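Local atomic coordinates of uracil-dna glycosylase (Deinococcus radiodurans, PDB entry 4UQM), a protein that belongs to the uracil-DNA glycosylase superfamily, built round a four-stranded parallel sheet flanked by helices, and is held here in complex with DNA. Residues 75-80 with 179-184; 54-59 with 146-151; 105-110 with 206-211; 17-22 with 30-35. The protein carries 1 engineered substitution. All coordinates share one frame; numbering follows the deposited sequence. Where two conformers were deposited one is given.

Interaction 1 forms the centre of the parallel sheet, with its middle about 7 Å from the centre of the chain, and the other three lie farther out. Interaction 3 adjoins it directly: W183 O is 3.6 Å from H206 CD2, and W183 CB packs on P207, so the end of strand 179-183 abuts the loop that meets the DNA. G184 and H206 both approach the phosphate of DT11 of chain B. Interaction 2 is a separate two-stranded pairing whose nearest atom is about 5 Å from the bound nucleic acid. Interaction 4 lies near the N-terminus, about 20 Å from the DNA at its nearest atom and about 32 Å, centre to centre, from interaction 3.

Interaction 1 (75-80 with 179-184); sequences VKVLIL and VFILWG. With nucleotides of chain B.
L80, L78 and I181 bury the most surface where strand 77-80 runs beside strand 179-183, the two axes 4.7 Å apart at their closest and only 10° from parallel. L78 is bonded to the partner strand at both its backbone polar atoms: L78 N donates to V179 O at 2.8 Å, and L78 O receives I181 N at 2.8 Å in an almost straight bond (172°). I181 O then accepts L80 N at 2.9 Å, and L80 O takes the amide of W183, so both segments stay in one continuous parallel register. G184, at the strand end, meets the phosphate of DT11 of chain B. L78 and L80 share a face of the sheet with F180 and L182. There L78 places CG anti to its amide nitrogen (chi1 -172°), and its CD1 comes obliquely to F180 CE2 at 3.9 Å. L80 CB rests against CD2 of L182. On the other face I181 sends CG1 back toward the start of its strand, where CD1 meets V77 CG1 at 3.8 Å and lies alongside I79 CG1 at 3.9 Å. The CG2 branch of I79 instead touches W183 CZ3 at 3.7 Å. I168 and V171 of helix 160-172 close over L78, while T224 of helix 220-230 lies on V77 and I181. Parallel apolar strands with helices on both faces make up the core of an alpha/beta/alpha sandwich, the fold of this glycosylase superfamily.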
# COMPACT_ATOMS: atom_id res chain seq x y z
N VAL A 75 2.01 -2.54 -12.30
CA VAL A 75 1.93 -1.37 -11.43
C VAL A 75 1.93 -0.07 -12.25
O VAL A 75 2.85 0.18 -13.00
CB VAL A 75 3.09 -1.33 -10.40
CG1 VAL A 75 3.01 -0.10 -9.52
CG2 VAL A 75 3.09 -2.57 -9.54
N LYS A 76 0.90 0.74 -12.08
CA LYS A 76 0.91 2.08 -12.56
C LYS A 76 0.77 3.14 -11.48
O LYS A 76 1.18 4.29 -11.73
CB LYS A 76 -0.08 2.26 -13.69
CG LYS A 76 -1.50 2.13 -13.37
CD LYS A 76 -2.28 2.22 -14.71
CE LYS A 76 -3.74 2.52 -14.53
NZ LYS A 76 -4.31 2.49 -15.91
N VAL A 77 0.22 2.76 -10.33
CA VAL A 77 0.13 3.67 -9.18
C VAL A 77 0.56 2.89 -7.96
O VAL A 77 0.18 1.71 -7.82
CB VAL A 77 -1.31 4.18 -8.96
CG1 VAL A 77 -1.40 5.08 -7.72
CG2 VAL A 77 -1.82 4.91 -10.21
N LEU A 78 1.43 3.47 -7.15
CA LEU A 78 1.83 2.84 -5.92
C LEU A 78 1.37 3.74 -4.78
O LEU A 78 1.83 4.83 -4.67
CB LEU A 78 3.35 2.60 -5.88
CG LEU A 78 3.89 1.77 -4.71
CD1 LEU A 78 5.25 1.22 -5.04
CD2 LEU A 78 3.94 2.59 -3.41
N ILE A 79 0.42 3.25 -4.00
CA ILE A 79 -0.07 3.92 -2.80
C ILE A 79 0.72 3.39 -1.62
O ILE A 79 0.78 2.18 -1.43
CB ILE A 79 -1.60 3.78 -2.57
CG1 ILE A 79 -2.30 4.60 -3.64
CG2 ILE A 79 -2.06 4.16 -1.18
CD1 ILE A 79 -3.80 4.49 -3.64
N LEU A 80 1.32 4.26 -0.82
CA LEU A 80 2.09 3.84 0.32
C LEU A 80 1.60 4.52 1.59
O LEU A 80 1.69 5.75 1.71
CB LEU A 80 3.57 4.16 0.11
CG LEU A 80 4.56 3.54 1.10
CD1 LEU A 80 4.54 2.04 1.04
CD2 LEU A 80 5.95 4.04 0.96
N VAL A 179 2.96 6.54 -10.88
CA VAL A 179 2.66 7.56 -9.88
C VAL A 179 2.77 6.96 -8.50
O VAL A 179 2.05 6.00 -8.16
CB VAL A 179 1.27 8.18 -10.13
CG1 VAL A 179 0.95 9.26 -9.09
CG2 VAL A 179 1.08 8.70 -11.57
N PHE A 180 3.62 7.52 -7.68
CA PHE A 180 3.79 7.14 -6.30
C PHE A 180 3.07 8.12 -5.41
O PHE A 180 3.39 9.33 -5.44
CB PHE A 180 5.28 7.14 -5.93
CG PHE A 180 6.15 6.15 -6.69
CD1 PHE A 180 6.55 6.39 -8.00
CD2 PHE A 180 6.58 4.98 -6.07
CE1 PHE A 180 7.40 5.51 -8.65
CE2 PHE A 180 7.41 4.06 -6.73
CZ PHE A 180 7.81 4.33 -8.03
N ILE A 181 2.14 7.62 -4.62
CA ILE A 181 1.37 8.42 -3.65
C ILE A 181 1.83 8.03 -2.25
O ILE A 181 1.62 6.92 -1.81
CB ILE A 181 -0.17 8.18 -3.78
CG1 ILE A 181 -0.63 8.46 -5.22
CG2 ILE A 181 -0.94 8.96 -2.73
CD1 ILE A 181 -2.10 8.04 -5.42
N LEU A 182 2.49 8.99 -1.57
CA LEU A 182 3.13 8.73 -0.26
C LEU A 182 2.27 9.41 0.77
O LEU A 182 2.23 10.66 0.85
CB LEU A 182 4.56 9.26 -0.28
CG LEU A 182 5.42 8.76 -1.47
CD1 LEU A 182 6.84 9.34 -1.35
CD2 LEU A 182 5.45 7.24 -1.54
N TRP A 183 1.58 8.60 1.58
CA TRP A 183 0.68 9.10 2.60
C TRP A 183 1.28 8.93 3.98
O TRP A 183 1.28 7.81 4.51
CB TRP A 183 -0.67 8.36 2.56
CG TRP A 183 -1.55 8.86 1.39
CD1 TRP A 183 -1.47 10.05 0.72
CD2 TRP A 183 -2.67 8.16 0.83
NE1 TRP A 183 -2.49 10.15 -0.22
CE2 TRP A 183 -3.23 8.99 -0.16
CE3 TRP A 183 -3.27 6.93 1.09
CZ2 TRP A 183 -4.36 8.57 -0.89
CZ3 TRP A 183 -4.36 6.54 0.36
CH2 TRP A 183 -4.86 7.34 -0.62
N GLY A 184 1.72 10.04 4.57
CA GLY A 184 2.25 10.07 5.92
C GLY A 184 3.75 10.20 5.97
O GLY A 184 4.49 9.91 5.01
P DT B 11 1.37 11.71 9.33
OP1 DT B 11 0.97 12.20 7.99
OP2 DT B 11 2.53 10.78 9.43
O5' DT B 11 1.77 13.01 10.20
C5' DT B 11 1.10 14.26 9.91
C4' DT B 11 1.79 15.32 10.73
O4' DT B 11 1.46 15.14 12.14
C3' DT B 11 3.32 15.26 10.63
O3' DT B 11 3.78 16.59 10.85
C2' DT B 11 3.73 14.60 11.93
C1' DT B 11 2.65 15.16 12.86
N1 DT B 11 2.46 14.47 14.15
C2 DT B 11 2.20 15.26 15.25
O2 DT B 11 2.02 16.46 15.17
N3 DT B 11 2.09 14.57 16.43
C4 DT B 11 2.24 13.20 16.61
O4 DT B 11 2.10 12.71 17.72
C5 DT B 11 2.53 12.44 15.42
C7 DT B 11 2.69 10.96 15.53
C6 DT B 11 2.62 13.10 14.26

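Interaction 2 (54-59 with 146-151); sequences YTIYPP and TVRAAQ. Engineered in segment 146-151: A150 (natural residue Gly).
R148 lies along the ring of Y54. Its CB meets I56 CD1 at 3.9 Å, and CG then passes beside CB and CG of Y54. The methylene CD sits over the middle of the Y54 ring, 3.6 Å from its centroid, as a CH-pi contact. A bend at chi3 (-54°) lays the guanidinium back over the same ring: NE is 3.6 Å from Y54 CE2, the two planes differ by 2°, and CZ makes an off-centre cation-pi contact. At the far end NH1 approaches the phenol, 3.7 Å from Y54 OH, while NH2 comes nearest to Y54 CE2. Behind this stack the backbones form a short antiparallel pairing, in which A149 N donates to T55 O at 2.9 Å and Y57 N to V147 O at 2.9 Å. Y57 CE2 packs on A149 CB at 3.5 Å on the other side of the pairing. A type II turn from R148 to Q151 then includes the engineered A150. R148 NE also forms a salt bridge with E50 of helix 38-53. The guanidinium is thus held in two ways, flat against an aromatic face and bonded at NE to a carboxylate, which would fix its rotation and probably offset part of its charge.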
# COMPACT_ATOMS: atom_id res chain seq x y z
N TYR A 54 1.86 -12.13 20.90
CA TYR A 54 0.81 -11.09 20.68
C TYR A 54 -0.08 -11.45 19.54
O TYR A 54 0.21 -12.38 18.83
CB TYR A 54 1.49 -9.79 20.32
CG TYR A 54 2.37 -9.21 21.37
CD1 TYR A 54 1.80 -8.65 22.51
CD2 TYR A 54 3.75 -9.12 21.20
CE1 TYR A 54 2.61 -8.03 23.48
CE2 TYR A 54 4.55 -8.50 22.15
CZ TYR A 54 3.99 -7.95 23.28
OH TYR A 54 4.79 -7.30 24.24
N THR A 55 -1.17 -10.69 19.40
CA THR A 55 -1.98 -10.72 18.21
C THR A 55 -1.36 -9.74 17.22
O THR A 55 -1.26 -8.55 17.52
CB THR A 55 -3.42 -10.35 18.54
OG1 THR A 55 -3.96 -11.28 19.51
CG2 THR A 55 -4.29 -10.36 17.25
N ILE A 56 -1.00 -10.26 16.07
CA ILE A 56 -0.34 -9.48 15.01
C ILE A 56 -1.23 -9.48 13.75
O ILE A 56 -1.71 -10.50 13.33
CB ILE A 56 1.07 -10.05 14.63
CG1 ILE A 56 1.95 -10.17 15.89
CG2 ILE A 56 1.76 -9.31 13.52
CD1 ILE A 56 2.14 -8.86 16.64
N TYR A 57 -1.37 -8.30 13.12
CA TYR A 57 -2.16 -8.12 11.94
C TYR A 57 -1.27 -7.67 10.77
O TYR A 57 -0.23 -7.06 10.97
CB TYR A 57 -3.22 -7.05 12.19
CG TYR A 57 -4.19 -7.38 13.30
CD1 TYR A 57 -4.89 -8.58 13.36
CD2 TYR A 57 -4.40 -6.46 14.33
CE1 TYR A 57 -5.79 -8.82 14.38
CE2 TYR A 57 -5.31 -6.70 15.33
CZ TYR A 57 -6.00 -7.88 15.37
OH TYR A 57 -6.89 -8.14 16.39
N PRO A 58 -1.68 -7.97 9.53
CA PRO A 58 -2.77 -8.88 9.18
C PRO A 58 -2.36 -10.33 9.46
O PRO A 58 -1.23 -10.59 9.83
CB PRO A 58 -2.89 -8.67 7.67
CG PRO A 58 -1.46 -8.42 7.25
CD PRO A 58 -0.91 -7.56 8.36
N PRO A 59 -3.28 -11.26 9.26
CA PRO A 59 -2.90 -12.69 9.34
C PRO A 59 -1.72 -12.99 8.43
O PRO A 59 -1.56 -12.38 7.34
CB PRO A 59 -4.17 -13.41 8.87
CG PRO A 59 -5.29 -12.43 9.24
CD PRO A 59 -4.70 -11.11 8.94
N THR A 146 3.34 -5.33 8.95
CA THR A 146 2.63 -5.96 10.08
C THR A 146 2.53 -4.94 11.22
O THR A 146 3.22 -3.91 11.22
CB THR A 146 3.41 -7.20 10.59
OG1 THR A 146 4.76 -6.86 10.91
CG2 THR A 146 3.38 -8.35 9.58
N VAL A 147 1.67 -5.24 12.19
CA VAL A 147 1.47 -4.38 13.36
C VAL A 147 0.93 -5.21 14.50
O VAL A 147 0.22 -6.18 14.30
CB VAL A 147 0.50 -3.24 13.01
CG1 VAL A 147 -0.89 -3.75 12.65
CG2 VAL A 147 0.44 -2.21 14.12
N ARG A 148 1.33 -4.87 15.71
CA ARG A 148 0.73 -5.47 16.91
C ARG A 148 -0.64 -4.86 17.17
O ARG A 148 -0.85 -3.63 17.00
CB ARG A 148 1.67 -5.23 18.11
CG ARG A 148 1.43 -6.07 19.32
CD ARG A 148 2.43 -5.67 20.40
NE ARG A 148 3.88 -5.68 20.05
CZ ARG A 148 4.84 -5.12 20.76
NH1 ARG A 148 4.59 -4.48 21.89
NH2 ARG A 148 6.08 -5.19 20.39
N ALA A 149 -1.60 -5.69 17.56
CA ALA A 149 -2.93 -5.22 17.87
C ALA A 149 -2.94 -4.02 18.77
O ALA A 149 -2.20 -3.96 19.74
CB ALA A 149 -3.75 -6.35 18.48
N ALA A 150 -3.80 -3.07 18.44
CA ALA A 150 -3.98 -1.85 19.19
C ALA A 150 -2.86 -0.85 19.25
O ALA A 150 -3.05 0.18 19.93
CB ALA A 150 -4.49 -2.15 20.61
N GLN A 151 -1.76 -1.06 18.52
CA GLN A 151 -0.55 -0.26 18.69
C GLN A 151 0.03 0.21 17.33
O GLN A 151 0.85 -0.49 16.71
CB GLN A 151 0.46 -1.09 19.46
CG GLN A 151 0.06 -1.45 20.87
CD GLN A 151 0.95 -2.52 21.56
OE1 GLN A 151 2.18 -2.48 21.45
NE2 GLN A 151 0.32 -3.45 22.32

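Interaction 3 (105-110 with 206-211); sequences PPSLRN and HPSPLS. With nucleotides of chain B.
The imidazole of H206 turns its edge to the helix start: S107 OG lies in the ring plane, 3.7 Å from H206 CE1. Over one face comes C5' of DG10 of chain B, 4.1 Å above the plane and toward the rim, while P207 CD lies 3.3 Å from the opposite face. The ring is also anchored within its own loop, since S208 N donates to H206 ND1 at 3.0 Å from a position tilted 18° out of the plane. The hydroxyl of S107 has its hydrogen-bond partner in a modified group bound beside the two segments. A second flat group, the amide of N110, joins helix and loop: its ND2 donates to P207 O at 2.8 Å, with the acceptor 6° out of the amide plane. E212 takes the same nitrogen and K113 bonds to OD1, leaving the amide little freedom to flip. Nearby, P106 CB packs on P209 CD at 3.5 Å. On its other side the loop meets the DNA. S208 OG, anti to its own backbone nitrogen, donates to OP2 of DG10 of chain B at 2.9 Å and also accepts L210 N, an ST turn. H206 N donates to OP1 of DT11 of chain B at 2.9 Å. L210 places its methyls against the base of DA8 of chain B and its CB beside DG10 of chain B. A His-Pro-Ser-Pro turn leading to a leucine that enters the base stack is the DNA-intercalation loop of the uracil-DNA glycosylase family.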
# COMPACT_ATOMS: atom_id res chain seq x y z
N PRO A 105 -13.21 1.77 7.93
CA PRO A 105 -12.48 2.49 8.97
C PRO A 105 -12.35 4.01 8.71
O PRO A 105 -12.44 4.48 7.56
CB PRO A 105 -11.09 1.84 8.92
CG PRO A 105 -11.32 0.48 8.36
CD PRO A 105 -12.36 0.74 7.31
N PRO A 106 -12.07 4.77 9.75
CA PRO A 106 -11.92 6.23 9.58
C PRO A 106 -10.99 6.68 8.46
O PRO A 106 -11.32 7.65 7.74
CB PRO A 106 -11.41 6.71 10.96
CG PRO A 106 -11.97 5.67 11.89
CD PRO A 106 -11.98 4.36 11.17
N SER A 107 -9.83 6.05 8.30
CA SER A 107 -8.95 6.47 7.23
C SER A 107 -9.61 6.35 5.87
O SER A 107 -9.42 7.23 4.99
CB SER A 107 -7.65 5.64 7.25
OG SER A 107 -6.89 5.90 8.46
N LEU A 108 -10.27 5.23 5.66
CA LEU A 108 -10.91 4.99 4.38
C LEU A 108 -12.14 5.89 4.20
O LEU A 108 -12.40 6.37 3.09
CB LEU A 108 -11.25 3.51 4.20
CG LEU A 108 -11.80 3.10 2.81
CD1 LEU A 108 -10.87 3.52 1.67
CD2 LEU A 108 -12.12 1.61 2.74
N ARG A 109 -12.86 6.19 5.28
CA ARG A 109 -13.92 7.20 5.21
C ARG A 109 -13.36 8.50 4.71
O ARG A 109 -14.01 9.18 3.93
CB ARG A 109 -14.57 7.44 6.55
CG ARG A 109 -15.32 6.25 7.01
CD ARG A 109 -16.22 6.54 8.15
NE ARG A 109 -16.66 5.26 8.60
CZ ARG A 109 -17.66 4.59 8.05
NH1 ARG A 109 -18.40 5.11 7.04
NH2 ARG A 109 -17.92 3.41 8.58
N ASN A 110 -12.16 8.85 5.18
CA ASN A 110 -11.55 10.10 4.74
C ASN A 110 -11.07 10.02 3.30
O ASN A 110 -11.23 10.99 2.56
CB ASN A 110 -10.42 10.48 5.68
CG ASN A 110 -10.92 11.05 6.98
OD1 ASN A 110 -12.09 11.42 7.10
ND2 ASN A 110 -10.04 11.18 7.96
N HIS A 206 -1.14 11.52 6.12
CA HIS A 206 -1.94 10.33 6.09
C HIS A 206 -3.43 10.62 6.23
O HIS A 206 -3.82 11.59 6.89
CB HIS A 206 -1.39 9.44 7.26
CG HIS A 206 -1.88 8.04 7.26
ND1 HIS A 206 -3.12 7.70 7.75
CD2 HIS A 206 -1.31 6.88 6.83
CE1 HIS A 206 -3.29 6.40 7.64
NE2 HIS A 206 -2.21 5.88 7.09
N PRO A 207 -4.28 9.76 5.65
CA PRO A 207 -5.72 10.07 5.73
C PRO A 207 -6.43 9.72 7.08
O PRO A 207 -7.60 9.98 7.25
CB PRO A 207 -6.32 9.20 4.63
CG PRO A 207 -5.33 8.05 4.44
CD PRO A 207 -3.99 8.71 4.65
N SER A 208 -5.71 9.17 8.06
CA SER A 208 -6.24 9.00 9.39
C SER A 208 -6.88 10.29 9.87
O SER A 208 -6.34 11.38 9.63
CB SER A 208 -5.11 8.65 10.37
OG SER A 208 -5.64 8.58 11.68
N PRO A 209 -7.97 10.20 10.64
CA PRO A 209 -8.54 11.43 11.23
C PRO A 209 -7.50 12.18 12.09
O PRO A 209 -7.60 13.41 12.19
CB PRO A 209 -9.72 10.89 12.02
CG PRO A 209 -9.42 9.48 12.25
CD PRO A 209 -8.75 9.01 11.00
N LEU A 210 -6.49 11.49 12.65
CA LEU A 210 -5.48 12.16 13.49
C LEU A 210 -4.48 12.99 12.68
O LEU A 210 -3.69 13.72 13.31
CB LEU A 210 -4.69 11.16 14.29
CG LEU A 210 -5.48 10.21 15.18
CD1 LEU A 210 -4.54 9.24 15.90
CD2 LEU A 210 -6.38 10.96 16.11
N SER A 211 -4.50 12.90 11.36
CA SER A 211 -3.70 13.72 10.49
C SER A 211 -4.49 14.33 9.33
O SER A 211 -3.89 14.84 8.37
CB SER A 211 -2.57 12.86 9.94
OG SER A 211 -3.05 11.61 9.45
P DG B 10 -2.76 6.62 13.01
OP1 DG B 10 -1.87 6.86 14.13
OP2 DG B 10 -4.16 6.60 13.22
O5' DG B 10 -2.46 7.62 11.81
C5' DG B 10 -1.17 8.07 11.51
C4' DG B 10 -1.20 9.57 11.28
O4' DG B 10 -1.76 10.17 12.46
C3' DG B 10 0.17 10.19 11.09
O3' DG B 10 0.10 11.16 10.04
C2' DG B 10 0.47 10.80 12.45
C1' DG B 10 -0.89 11.14 12.99
N9 DG B 10 -1.00 11.10 14.45
C8 DG B 10 -1.00 9.99 15.25
N7 DG B 10 -1.10 10.28 16.52
C5 DG B 10 -1.15 11.66 16.56
C6 DG B 10 -1.22 12.54 17.66
O6 DG B 10 -1.26 12.27 18.86
N1 DG B 10 -1.25 13.87 17.25
C2 DG B 10 -1.21 14.29 15.95
N2 DG B 10 -1.25 15.60 15.75
N3 DG B 10 -1.11 13.48 14.92
C4 DG B 10 -1.09 12.19 15.29
P DA B 8 -8.29 2.16 17.77
OP1 DA B 8 -9.09 1.00 18.23
OP2 DA B 8 -6.80 2.22 17.86
O5' DA B 8 -8.79 2.73 16.36
C5' DA B 8 -7.94 3.66 15.70
C4' DA B 8 -8.71 4.46 14.68
O4' DA B 8 -9.46 5.51 15.32
C3' DA B 8 -7.78 5.15 13.68
O3' DA B 8 -8.34 5.18 12.38
C2' DA B 8 -7.66 6.56 14.20
C1' DA B 8 -8.96 6.79 14.95
N9 DA B 8 -8.79 7.58 16.17
C8 DA B 8 -9.56 8.65 16.58
N7 DA B 8 -9.13 9.21 17.68
C5 DA B 8 -8.00 8.48 18.02
C6 DA B 8 -7.08 8.60 19.07
N6 DA B 8 -7.18 9.51 20.05
N1 DA B 8 -6.06 7.71 19.12
C2 DA B 8 -5.95 6.80 18.14
N3 DA B 8 -6.75 6.60 17.09
C4 DA B 8 -7.76 7.49 17.08
P DT B 11 1.37 11.71 9.33
OP1 DT B 11 0.97 12.20 7.99
OP2 DT B 11 2.53 10.78 9.43
O5' DT B 11 1.77 13.01 10.20
C5' DT B 11 1.10 14.26 9.91
C4' DT B 11 1.79 15.32 10.73
O4' DT B 11 1.46 15.14 12.14
C3' DT B 11 3.32 15.26 10.63
O3' DT B 11 3.78 16.59 10.85
C2' DT B 11 3.73 14.60 11.93
C1' DT B 11 2.65 15.16 12.86
N1 DT B 11 2.46 14.47 14.15
C2 DT B 11 2.20 15.26 15.25
O2 DT B 11 2.02 16.46 15.17
N3 DT B 11 2.09 14.57 16.43
C4 DT B 11 2.24 13.20 16.61
O4 DT B 11 2.10 12.71 17.72
C5 DT B 11 2.53 12.44 15.42
C7 DT B 11 2.69 10.96 15.53
C6 DT B 11 2.62 13.10 14.26

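Interaction 4 (17-22 with 30-35); sequences PIIPAN and ALLPEF
F35 O, near the end of helix 25-35, accepts the amide of I18, with I18 N to F35 O at 3.1 Å. The N-H points well at the oxygen (167°), yet the donor stands 40° above the carbonyl plane. P17 adds a weaker CH contact, its CA lying 3.4 Å from F35 O, so that two neighbouring residues meet the same carbonyl. The F35 side chain provides most of the remaining contact. With CG anti to its own carbonyl carbon, the ring swings away from that hydrogen bond and back toward P20, whose CD sits over the middle of one face, 3.5 Å from the centroid and 14° off the normal. This is a CH-pi contact. I19 lies between these two points, its CG1 4.0 Å from F35 CB and its CD1 3.9 Å from L32 CD1, a side chain three residues earlier in the helix. F40 meets the F35 ring edge-to-face, and P20 O bonds to Q28 farther back in the helix. The arrangement is that of an extended N-terminal arm folded back on the helix that follows it, tied by one backbone bond at the helix's C-terminal end and by a CH-pi contact of the P20 ring on the face of F35.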
# COMPACT_ATOMS: atom_id res chain seq x y z
N PRO A 17 16.60 -19.15 1.78
CA PRO A 17 15.64 -18.06 1.58
C PRO A 17 14.24 -18.43 2.12
O PRO A 17 13.86 -19.59 2.17
CB PRO A 17 15.64 -17.85 0.04
CG PRO A 17 16.79 -18.64 -0.46
CD PRO A 17 16.99 -19.76 0.50
N ILE A 18 13.54 -17.40 2.60
CA ILE A 18 12.19 -17.52 3.15
C ILE A 18 11.29 -16.83 2.13
O ILE A 18 11.07 -15.59 2.19
CB ILE A 18 12.08 -16.87 4.54
CG1 ILE A 18 13.19 -17.30 5.51
CG2 ILE A 18 10.75 -17.22 5.17
CD1 ILE A 18 13.45 -16.24 6.59
N ILE A 19 10.80 -17.60 1.18
CA ILE A 19 10.10 -17.02 0.03
C ILE A 19 8.59 -17.22 0.20
O ILE A 19 8.12 -18.36 0.36
CB ILE A 19 10.55 -17.66 -1.27
CG1 ILE A 19 12.06 -17.48 -1.47
CG2 ILE A 19 9.74 -17.09 -2.43
CD1 ILE A 19 12.68 -18.42 -2.47
N PRO A 20 7.82 -16.12 0.18
CA PRO A 20 6.36 -16.30 0.26
C PRO A 20 5.80 -17.04 -0.93
O PRO A 20 6.33 -16.92 -2.07
CB PRO A 20 5.81 -14.86 0.25
CG PRO A 20 6.98 -13.99 0.59
CD PRO A 20 8.19 -14.71 0.06
N ALA A 21 4.76 -17.81 -0.65
CA ALA A 21 4.15 -18.63 -1.72
C ALA A 21 3.32 -17.80 -2.66
O ALA A 21 2.71 -16.80 -2.24
CB ALA A 21 3.29 -19.70 -1.10
N ASN A 22 3.22 -18.26 -3.91
CA ASN A 22 2.24 -17.77 -4.85
C ASN A 22 2.34 -16.25 -5.10
O ASN A 22 1.32 -15.54 -5.06
CB ASN A 22 0.81 -18.13 -4.40
CG ASN A 22 -0.26 -17.85 -5.48
OD1 ASN A 22 0.03 -17.91 -6.66
ND2 ASN A 22 -1.46 -17.50 -5.06
N ALA A 30 12.45 -10.02 -8.82
CA ALA A 30 12.94 -8.72 -8.31
C ALA A 30 13.32 -8.78 -6.85
O ALA A 30 14.30 -8.17 -6.43
CB ALA A 30 11.92 -7.64 -8.56
N LEU A 31 12.57 -9.55 -6.06
CA LEU A 31 12.73 -9.51 -4.61
C LEU A 31 13.51 -10.69 -4.04
O LEU A 31 13.78 -10.70 -2.85
CB LEU A 31 11.35 -9.40 -3.95
CG LEU A 31 10.54 -8.18 -4.36
CD1 LEU A 31 9.12 -8.28 -3.85
CD2 LEU A 31 11.24 -6.89 -3.91
N LEU A 32 13.90 -11.66 -4.88
CA LEU A 32 14.69 -12.77 -4.40
C LEU A 32 15.83 -12.37 -3.49
O LEU A 32 16.01 -13.04 -2.47
CB LEU A 32 15.19 -13.67 -5.53
CG LEU A 32 15.95 -14.94 -5.10
CD1 LEU A 32 15.10 -15.85 -4.20
CD2 LEU A 32 16.43 -15.71 -6.32
N PRO A 33 16.62 -11.31 -3.82
CA PRO A 33 17.71 -10.96 -2.92
C PRO A 33 17.25 -10.58 -1.51
O PRO A 33 17.99 -10.75 -0.54
CB PRO A 33 18.38 -9.76 -3.61
CG PRO A 33 18.04 -9.95 -5.05
CD PRO A 33 16.64 -10.46 -5.03
N GLU A 34 16.05 -10.01 -1.40
CA GLU A 34 15.50 -9.65 -0.10
C GLU A 34 15.16 -10.91 0.70
O GLU A 34 15.54 -11.05 1.88
CB GLU A 34 14.24 -8.80 -0.25
CG GLU A 34 14.40 -7.62 -1.21
CD GLU A 34 15.67 -6.85 -1.02
OE1 GLU A 34 16.01 -6.51 0.14
OE2 GLU A 34 16.33 -6.49 -2.03
N PHE A 35 14.46 -11.86 0.07
CA PHE A 35 14.04 -13.07 0.78
C PHE A 35 15.22 -13.91 1.24
O PHE A 35 15.11 -14.71 2.15
CB PHE A 35 13.08 -13.90 -0.07
CG PHE A 35 11.84 -13.13 -0.50
CD1 PHE A 35 11.11 -12.45 0.41
CD2 PHE A 35 11.38 -13.14 -1.82
CE1 PHE A 35 9.97 -11.74 0.04
CE2 PHE A 35 10.25 -12.46 -2.19
CZ PHE A 35 9.56 -11.72 -1.28